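Tryptophan synthase alpha chain (Chlamydia trachomatis, PDB 6V82) probably catalyses the aldol cleavage of indoleglycerol phosphate to indole and glyceraldehyde 3-phosphate in the last step of tryptophan biosynthesis. Local coordinates at residues Pro57-Ser62 against Ile225-Phe230; Val231-Met236 against Glu241-Leu246. All coordinates share one frame; numbering follows the deposited sequence.

Interactions 1 and 2 follow one another along the chain on the same side of the chain's centre, in a TIM barrel, with centres about 11 Å apart. Both use helix 229-236. Interaction 1 is partly buried and sits by the predicted active site. It brings helix 57-68 against the residues just after strand 223-226. It has no hydrogen bond between its segments, and its polar ends are paired elsewhere. Interaction 2 is a surface contact away from the annotated sites. It joins helix 229-236 to helix 241-250 by aliphatic packing and one amide-hydroxyl bond. The two also touch directly: Glu-58 OE1 lies 2.7 Å from His-232 ND1, a probable hydrogen bond.

Interaction 1: Pro57-Ser62 against Ile225-Phe230; sequences PEIQVS and IVKTAF
By the predicted active site of the TIM barrel, Ile-59 of helix 57-68 packs against Lys-227 and Thr-228, just after strand 223-226. The Ile-59 methyl CD1 reaches the backbone there. It lies 3.9 Å from Lys-227 O and 4.5 Å from Thr-228 CA. Further back, Ile-59 CG1 meets the lysine near its end, 4.1 Å from CE of Lys-227. The side chains cross obliquely, and the contact is with the lysine's aliphatic part, CE. Lys-227 is bent rather than extended. Its CG is anti to the backbone N (chi1 178°), and the chain turns at chi2 and again at chi4. NZ then forms a salt bridge with Asp-55, a predicted proton acceptor, and the lysine also makes cation-pi contacts with Tyr-17 and Tyr-95.

In a TIM barrel the active site lies at the C-terminal ends of the parallel strands, and 223-226 is the last of these in the chain. Next to this, Glu-58 and Thr-228 meet at about a right angle. OE2 of Glu-58 lies 4.2 Å from CG2 of Thr-228, a loose approach. The polar ends look elsewhere: the carboxylate of Glu-58 has His-232 as its partner, and Thr-228 OG1 bonds to Asp-207. Pro-57, Gln-60 and Val-61 pack on a chain of another protein.

Interaction 2: Val231-Met236 against Glu241-Leu246; sequences VHQTTM and ETLTAL
Gln-233 carries most of this contact, reaching across to Thr-242, Leu-243 and Leu-246. Its NE2 donates to OG1 of Thr-242 at 2.9 Å, with a moderately bent N-H...O angle of 149°. The hydroxyl lies 20° out of the amide plane. The two side chains cross at about a right angle. The aliphatic part of the glutamine packs on leucine methyls. CG of Gln-233 is 3.7 Å from CD2 of Leu-243, and CB is 3.8 Å from CD2 of Leu-246. The first torsion carries the chain of Gln-233 out away from its own N, and the bend at chi2 swings the amide to Thr-242. Beside this, Thr-234 CG2 lies 4.0 Å from Leu-243 CD1.

Further bonds position these groups. Thr-242 OG1 also bonds to the carbonyl of Ser-239, so the hydroxyl is held from two residues. Thr-234 OG1 is tied back to Val-231 O at 2.7 Å, on a lone pair, which leaves its methyl against Leu-243. Leu-243 is buried, reaching Ala-31, Ala-34 and Leu-35 of helix 25-37. The segment axes run roughly antiparallel, 139° apart. This is an antiparallel helical hairpin, joined by a four-residue connection, near the C-terminus of the TIM-barrel chain.

Interaction 1: Pro57-Ser62 against Ile225-Phe230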
loop_
_atom_site.group_PDB
_atom_site.type_symbol
_atom_site.label_atom_id
_atom_site.label_comp_id
_atom_site.label_asym_id
_atom_site.label_seq_id
_atom_site.Cartn_x
_atom_site.Cartn_y
_atom_site.Cartn_z
ATOM N N PRO A 57 0.825 -25.729 25.376
ATOM C CA PRO A 57 0.591 -24.386 25.943
ATOM C C PRO A 57 0.496 -24.341 27.465
ATOM O O PRO A 57 0.949 -23.366 28.082
ATOM C CB PRO A 57 -0.734 -23.973 25.287
ATOM C CG PRO A 57 -0.784 -24.754 24.031
ATOM C CD PRO A 57 -0.156 -26.066 24.332
ATOM N N GLU A 58 -0.098 -25.362 28.085
ATOM C CA GLU A 58 -0.191 -25.412 29.538
ATOM C C GLU A 58 1.178 -25.261 30.171
ATOM O O GLU A 58 1.363 -24.500 31.126
ATOM C CB GLU A 58 -0.827 -26.735 29.972
ATOM C CG GLU A 58 -2.335 -26.709 30.151
ATOM C CD GLU A 58 -2.736 -26.475 31.594
ATOM O OE1 GLU A 58 -3.895 -26.072 31.838
ATOM O OE2 GLU A 58 -1.886 -26.693 32.486
ATOM N N ILE A 59 2.157 -25.993 29.641
ATOM C CA ILE A 59 3.501 -25.951 30.189
ATOM C C ILE A 59 4.198 -24.656 29.797
ATOM O O ILE A 59 5.021 -24.126 30.559
ATOM C CB ILE A 59 4.260 -27.203 29.720
ATOM C CG1 ILE A 59 3.470 -28.451 30.133
ATOM C CG2 ILE A 59 5.656 -27.246 30.300
ATOM C CD1 ILE A 59 3.075 -28.477 31.608
ATOM N N GLN A 60 3.876 -24.117 28.616
ATOM C CA GLN A 60 4.416 -22.821 28.218
ATOM C C GLN A 60 4.043 -21.746 29.237
ATOM O O GLN A 60 4.915 -21.031 29.742
ATOM C CB GLN A 60 3.920 -22.459 26.811
ATOM C CG GLN A 60 4.709 -21.351 26.118
ATOM C CD GLN A 60 4.993 -21.644 24.636
ATOM O OE1 GLN A 60 5.984 -21.163 24.072
ATOM N NE2 GLN A 60 4.121 -22.432 24.004
ATOM N N VAL A 61 2.752 -21.653 29.585
ATOM C CA VAL A 61 2.296 -20.663 30.564
ATOM C C VAL A 61 2.892 -20.931 31.948
ATOM O O VAL A 61 3.176 -19.990 32.706
ATOM C CB VAL A 61 0.758 -20.637 30.595
ATOM C CG1 VAL A 61 0.256 -19.826 31.764
ATOM C CG2 VAL A 61 0.239 -20.047 29.307
ATOM N N SER A 62 3.096 -22.206 32.298
ATOM C CA SER A 62 3.783 -22.546 33.541
ATOM C C SER A 62 5.205 -21.986 33.559
ATOM O O SER A 62 5.638 -21.376 34.543
ATOM C CB SER A 62 3.803 -24.068 33.716
ATOM O OG SER A 62 4.529 -24.448 34.874
ATOM N N ILE A 225 4.420 -41.177 32.319
ATOM C CA ILE A 225 4.700 -39.829 32.790
ATOM C C ILE A 225 3.394 -39.046 32.843
ATOM O O ILE A 225 2.587 -39.093 31.907
ATOM C CB ILE A 225 5.756 -39.128 31.915
ATOM C CG1 ILE A 225 5.947 -37.678 32.363
ATOM C CG2 ILE A 225 5.397 -39.189 30.444
ATOM C CD1 ILE A 225 7.137 -36.997 31.698
ATOM N N VAL A 226 3.178 -38.362 33.960
ATOM C CA VAL A 226 2.101 -37.394 34.124
ATOM C C VAL A 226 2.728 -36.025 33.884
ATOM O O VAL A 226 3.339 -35.442 34.787
ATOM C CB VAL A 226 1.473 -37.483 35.517
ATOM C CG1 VAL A 226 0.382 -36.450 35.667
ATOM C CG2 VAL A 226 0.968 -38.893 35.798
ATOM N N LYS A 227 2.592 -35.509 32.665
ATOM C CA LYS A 227 3.253 -34.264 32.284
ATOM C C LYS A 227 2.423 -33.029 32.622
ATOM O O LYS A 227 2.943 -32.074 33.207
ATOM C CB LYS A 227 3.569 -34.277 30.785
ATOM C CG LYS A 227 4.228 -33.005 30.267
ATOM C CD LYS A 227 5.571 -32.774 30.962
ATOM C CE LYS A 227 6.222 -31.462 30.523
ATOM N NZ LYS A 227 6.771 -31.485 29.125
ATOM N N THR A 228 1.143 -33.027 32.249
ATOM C CA THR A 228 0.274 -31.862 32.387
ATOM C C THR A 228 -0.512 -31.832 33.701
ATOM O O THR A 228 -0.644 -30.764 34.315
ATOM C CB THR A 228 -0.704 -31.806 31.205
ATOM O OG1 THR A 228 0.013 -31.517 29.997
ATOM C CG2 THR A 228 -1.773 -30.742 31.411
ATOM N N ALA A 229 -1.016 -32.983 34.166
ATOM C CA ALA A 229 -2.095 -32.972 35.157
ATOM C C ALA A 229 -1.697 -32.232 36.431
ATOM O O ALA A 229 -2.472 -31.416 36.943
ATOM C CB ALA A 229 -2.537 -34.403 35.476
ATOM N N PHE A 230 -0.486 -32.493 36.947
ATOM C CA PHE A 230 -0.035 -31.858 38.184
ATOM C C PHE A 230 0.078 -30.346 38.021
ATOM O O PHE A 230 -0.419 -29.582 38.858
ATOM C CB PHE A 230 1.306 -32.454 38.620
ATOM C CG PHE A 230 1.229 -33.911 39.010
ATOM C CD1 PHE A 230 0.191 -34.379 39.802
ATOM C CD2 PHE A 230 2.193 -34.812 38.577
ATOM C CE1 PHE A 230 0.121 -35.722 40.159
ATOM C CE2 PHE A 230 2.127 -36.153 38.931
ATOM C CZ PHE A 230 1.087 -36.608 39.721
#

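Interaction 2: Val231-Met236 against Glu241-Leu246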
loop_
_atom_site.group_PDB
_atom_site.type_symbol
_atom_site.label_atom_id
_atom_site.label_comp_id
_atom_site.label_asym_id
_atom_site.label_seq_id
_atom_site.Cartn_x
_atom_site.Cartn_y
_atom_site.Cartn_z
ATOM N N VAL A 231 0.734 -29.895 36.948
ATOM C CA VAL A 231 0.855 -28.461 36.691
ATOM C C VAL A 231 -0.527 -27.826 36.595
ATOM O O VAL A 231 -0.808 -26.793 37.217
ATOM C CB VAL A 231 1.681 -28.212 35.413
ATOM C CG1 VAL A 231 1.527 -26.769 34.931
ATOM C CG2 VAL A 231 3.142 -28.542 35.659
ATOM N N HIS A 232 -1.413 -28.448 35.825
ATOM C CA HIS A 232 -2.755 -27.905 35.664
ATOM C C HIS A 232 -3.477 -27.818 37.003
ATOM O O HIS A 232 -4.210 -26.856 37.262
ATOM C CB HIS A 232 -3.538 -28.765 34.677
ATOM C CG HIS A 232 -4.968 -28.369 34.541
ATOM N ND1 HIS A 232 -5.392 -27.421 33.636
ATOM C CD2 HIS A 232 -6.074 -28.788 35.197
ATOM C CE1 HIS A 232 -6.701 -27.274 33.737
ATOM N NE2 HIS A 232 -7.139 -28.092 34.678
ATOM N N GLN A 233 -3.265 -28.804 37.875
ATOM C CA GLN A 233 -3.922 -28.793 39.175
ATOM C C GLN A 233 -3.450 -27.624 40.038
ATOM O O GLN A 233 -4.251 -27.051 40.786
ATOM C CB GLN A 233 -3.700 -30.136 39.884
ATOM C CG GLN A 233 -4.250 -30.217 41.303
ATOM C CD GLN A 233 -5.719 -29.804 41.406
ATOM O OE1 GLN A 233 -6.496 -29.968 40.465
ATOM N NE2 GLN A 233 -6.100 -29.261 42.559
ATOM N N THR A 234 -2.175 -27.229 39.935
ATOM C CA THR A 234 -1.734 -26.087 40.725
ATOM C C THR A 234 -2.452 -24.812 40.303
ATOM O O THR A 234 -2.525 -23.865 41.089
ATOM C CB THR A 234 -0.206 -25.897 40.647
ATOM O OG1 THR A 234 0.178 -25.429 39.350
ATOM C CG2 THR A 234 0.539 -27.204 40.960
ATOM N N THR A 235 -3.015 -24.774 39.100
ATOM C CA THR A 235 -3.796 -23.621 38.672
ATOM C C THR A 235 -5.263 -23.700 39.085
ATOM O O THR A 235 -5.940 -22.664 39.106
ATOM C CB THR A 235 -3.724 -23.453 37.149
ATOM O OG1 THR A 235 -4.519 -24.464 36.514
ATOM C CG2 THR A 235 -2.274 -23.551 36.664
ATOM N N MET A 236 -5.776 -24.895 39.393
ATOM C CA MET A 236 -7.148 -25.026 39.881
ATOM C C MET A 236 -7.229 -24.692 41.367
ATOM O O MET A 236 -7.988 -23.810 41.787
ATOM C CB MET A 236 -7.663 -26.448 39.630
ATOM C CG MET A 236 -7.862 -26.810 38.176
ATOM S SD MET A 236 -9.287 -25.980 37.452
ATOM C CE MET A 236 -10.649 -26.722 38.362
ATOM N N GLU A 241 -1.988 -30.505 49.095
ATOM C CA GLU A 241 -2.730 -31.716 49.433
ATOM C C GLU A 241 -3.437 -32.292 48.213
ATOM O O GLU A 241 -3.469 -33.512 48.023
ATOM C CB GLU A 241 -3.744 -31.416 50.540
ATOM C CG GLU A 241 -3.128 -31.131 51.904
ATOM C CD GLU A 241 -2.354 -29.819 51.962
ATOM O OE1 GLU A 241 -2.405 -29.039 50.984
ATOM O OE2 GLU A 241 -1.691 -29.566 52.992
ATOM N N THR A 242 -4.001 -31.425 47.365
ATOM C CA THR A 242 -4.707 -31.903 46.182
ATOM C C THR A 242 -3.763 -32.514 45.155
ATOM O O THR A 242 -4.224 -33.247 44.274
ATOM C CB THR A 242 -5.514 -30.772 45.531
ATOM O OG1 THR A 242 -4.621 -29.806 44.970
ATOM C CG2 THR A 242 -6.408 -30.088 46.542
ATOM N N LEU A 243 -2.458 -32.233 45.244
ATOM C CA LEU A 243 -1.490 -32.903 44.375
ATOM C C LEU A 243 -1.231 -34.333 44.837
ATOM O O LEU A 243 -1.213 -35.266 44.022
ATOM C CB LEU A 243 -0.188 -32.114 44.334
ATOM C CG LEU A 243 -0.276 -30.760 43.655
ATOM C CD1 LEU A 243 1.079 -30.058 43.720
ATOM C CD2 LEU A 243 -0.717 -30.961 42.224
ATOM N N THR A 244 -1.016 -34.518 46.141
ATOM C CA THR A 244 -0.958 -35.862 46.696
ATOM C C THR A 244 -2.178 -36.671 46.266
ATOM O O THR A 244 -2.047 -37.768 45.710
ATOM C CB THR A 244 -0.861 -35.788 48.220
ATOM O OG1 THR A 244 0.266 -34.985 48.584
ATOM C CG2 THR A 244 -0.716 -37.182 48.815
ATOM N N ALA A 245 -3.375 -36.111 46.481
ATOM C CA ALA A 245 -4.616 -36.799 46.131
ATOM C C ALA A 245 -4.678 -37.127 44.646
ATOM O O ALA A 245 -5.066 -38.238 44.266
ATOM C CB ALA A 245 -5.813 -35.944 46.536
ATOM N N LEU A 246 -4.303 -36.175 43.790
ATOM C CA LEU A 246 -4.357 -36.411 42.350
ATOM C C LEU A 246 -3.427 -37.548 41.939
ATOM O O LEU A 246 -3.802 -38.400 41.123
ATOM C CB LEU A 246 -4.002 -35.130 41.593
ATOM C CG LEU A 246 -4.009 -35.242 40.069
ATOM C CD1 LEU A 246 -5.350 -35.788 39.596
ATOM C CD2 LEU A 246 -3.709 -33.896 39.418
#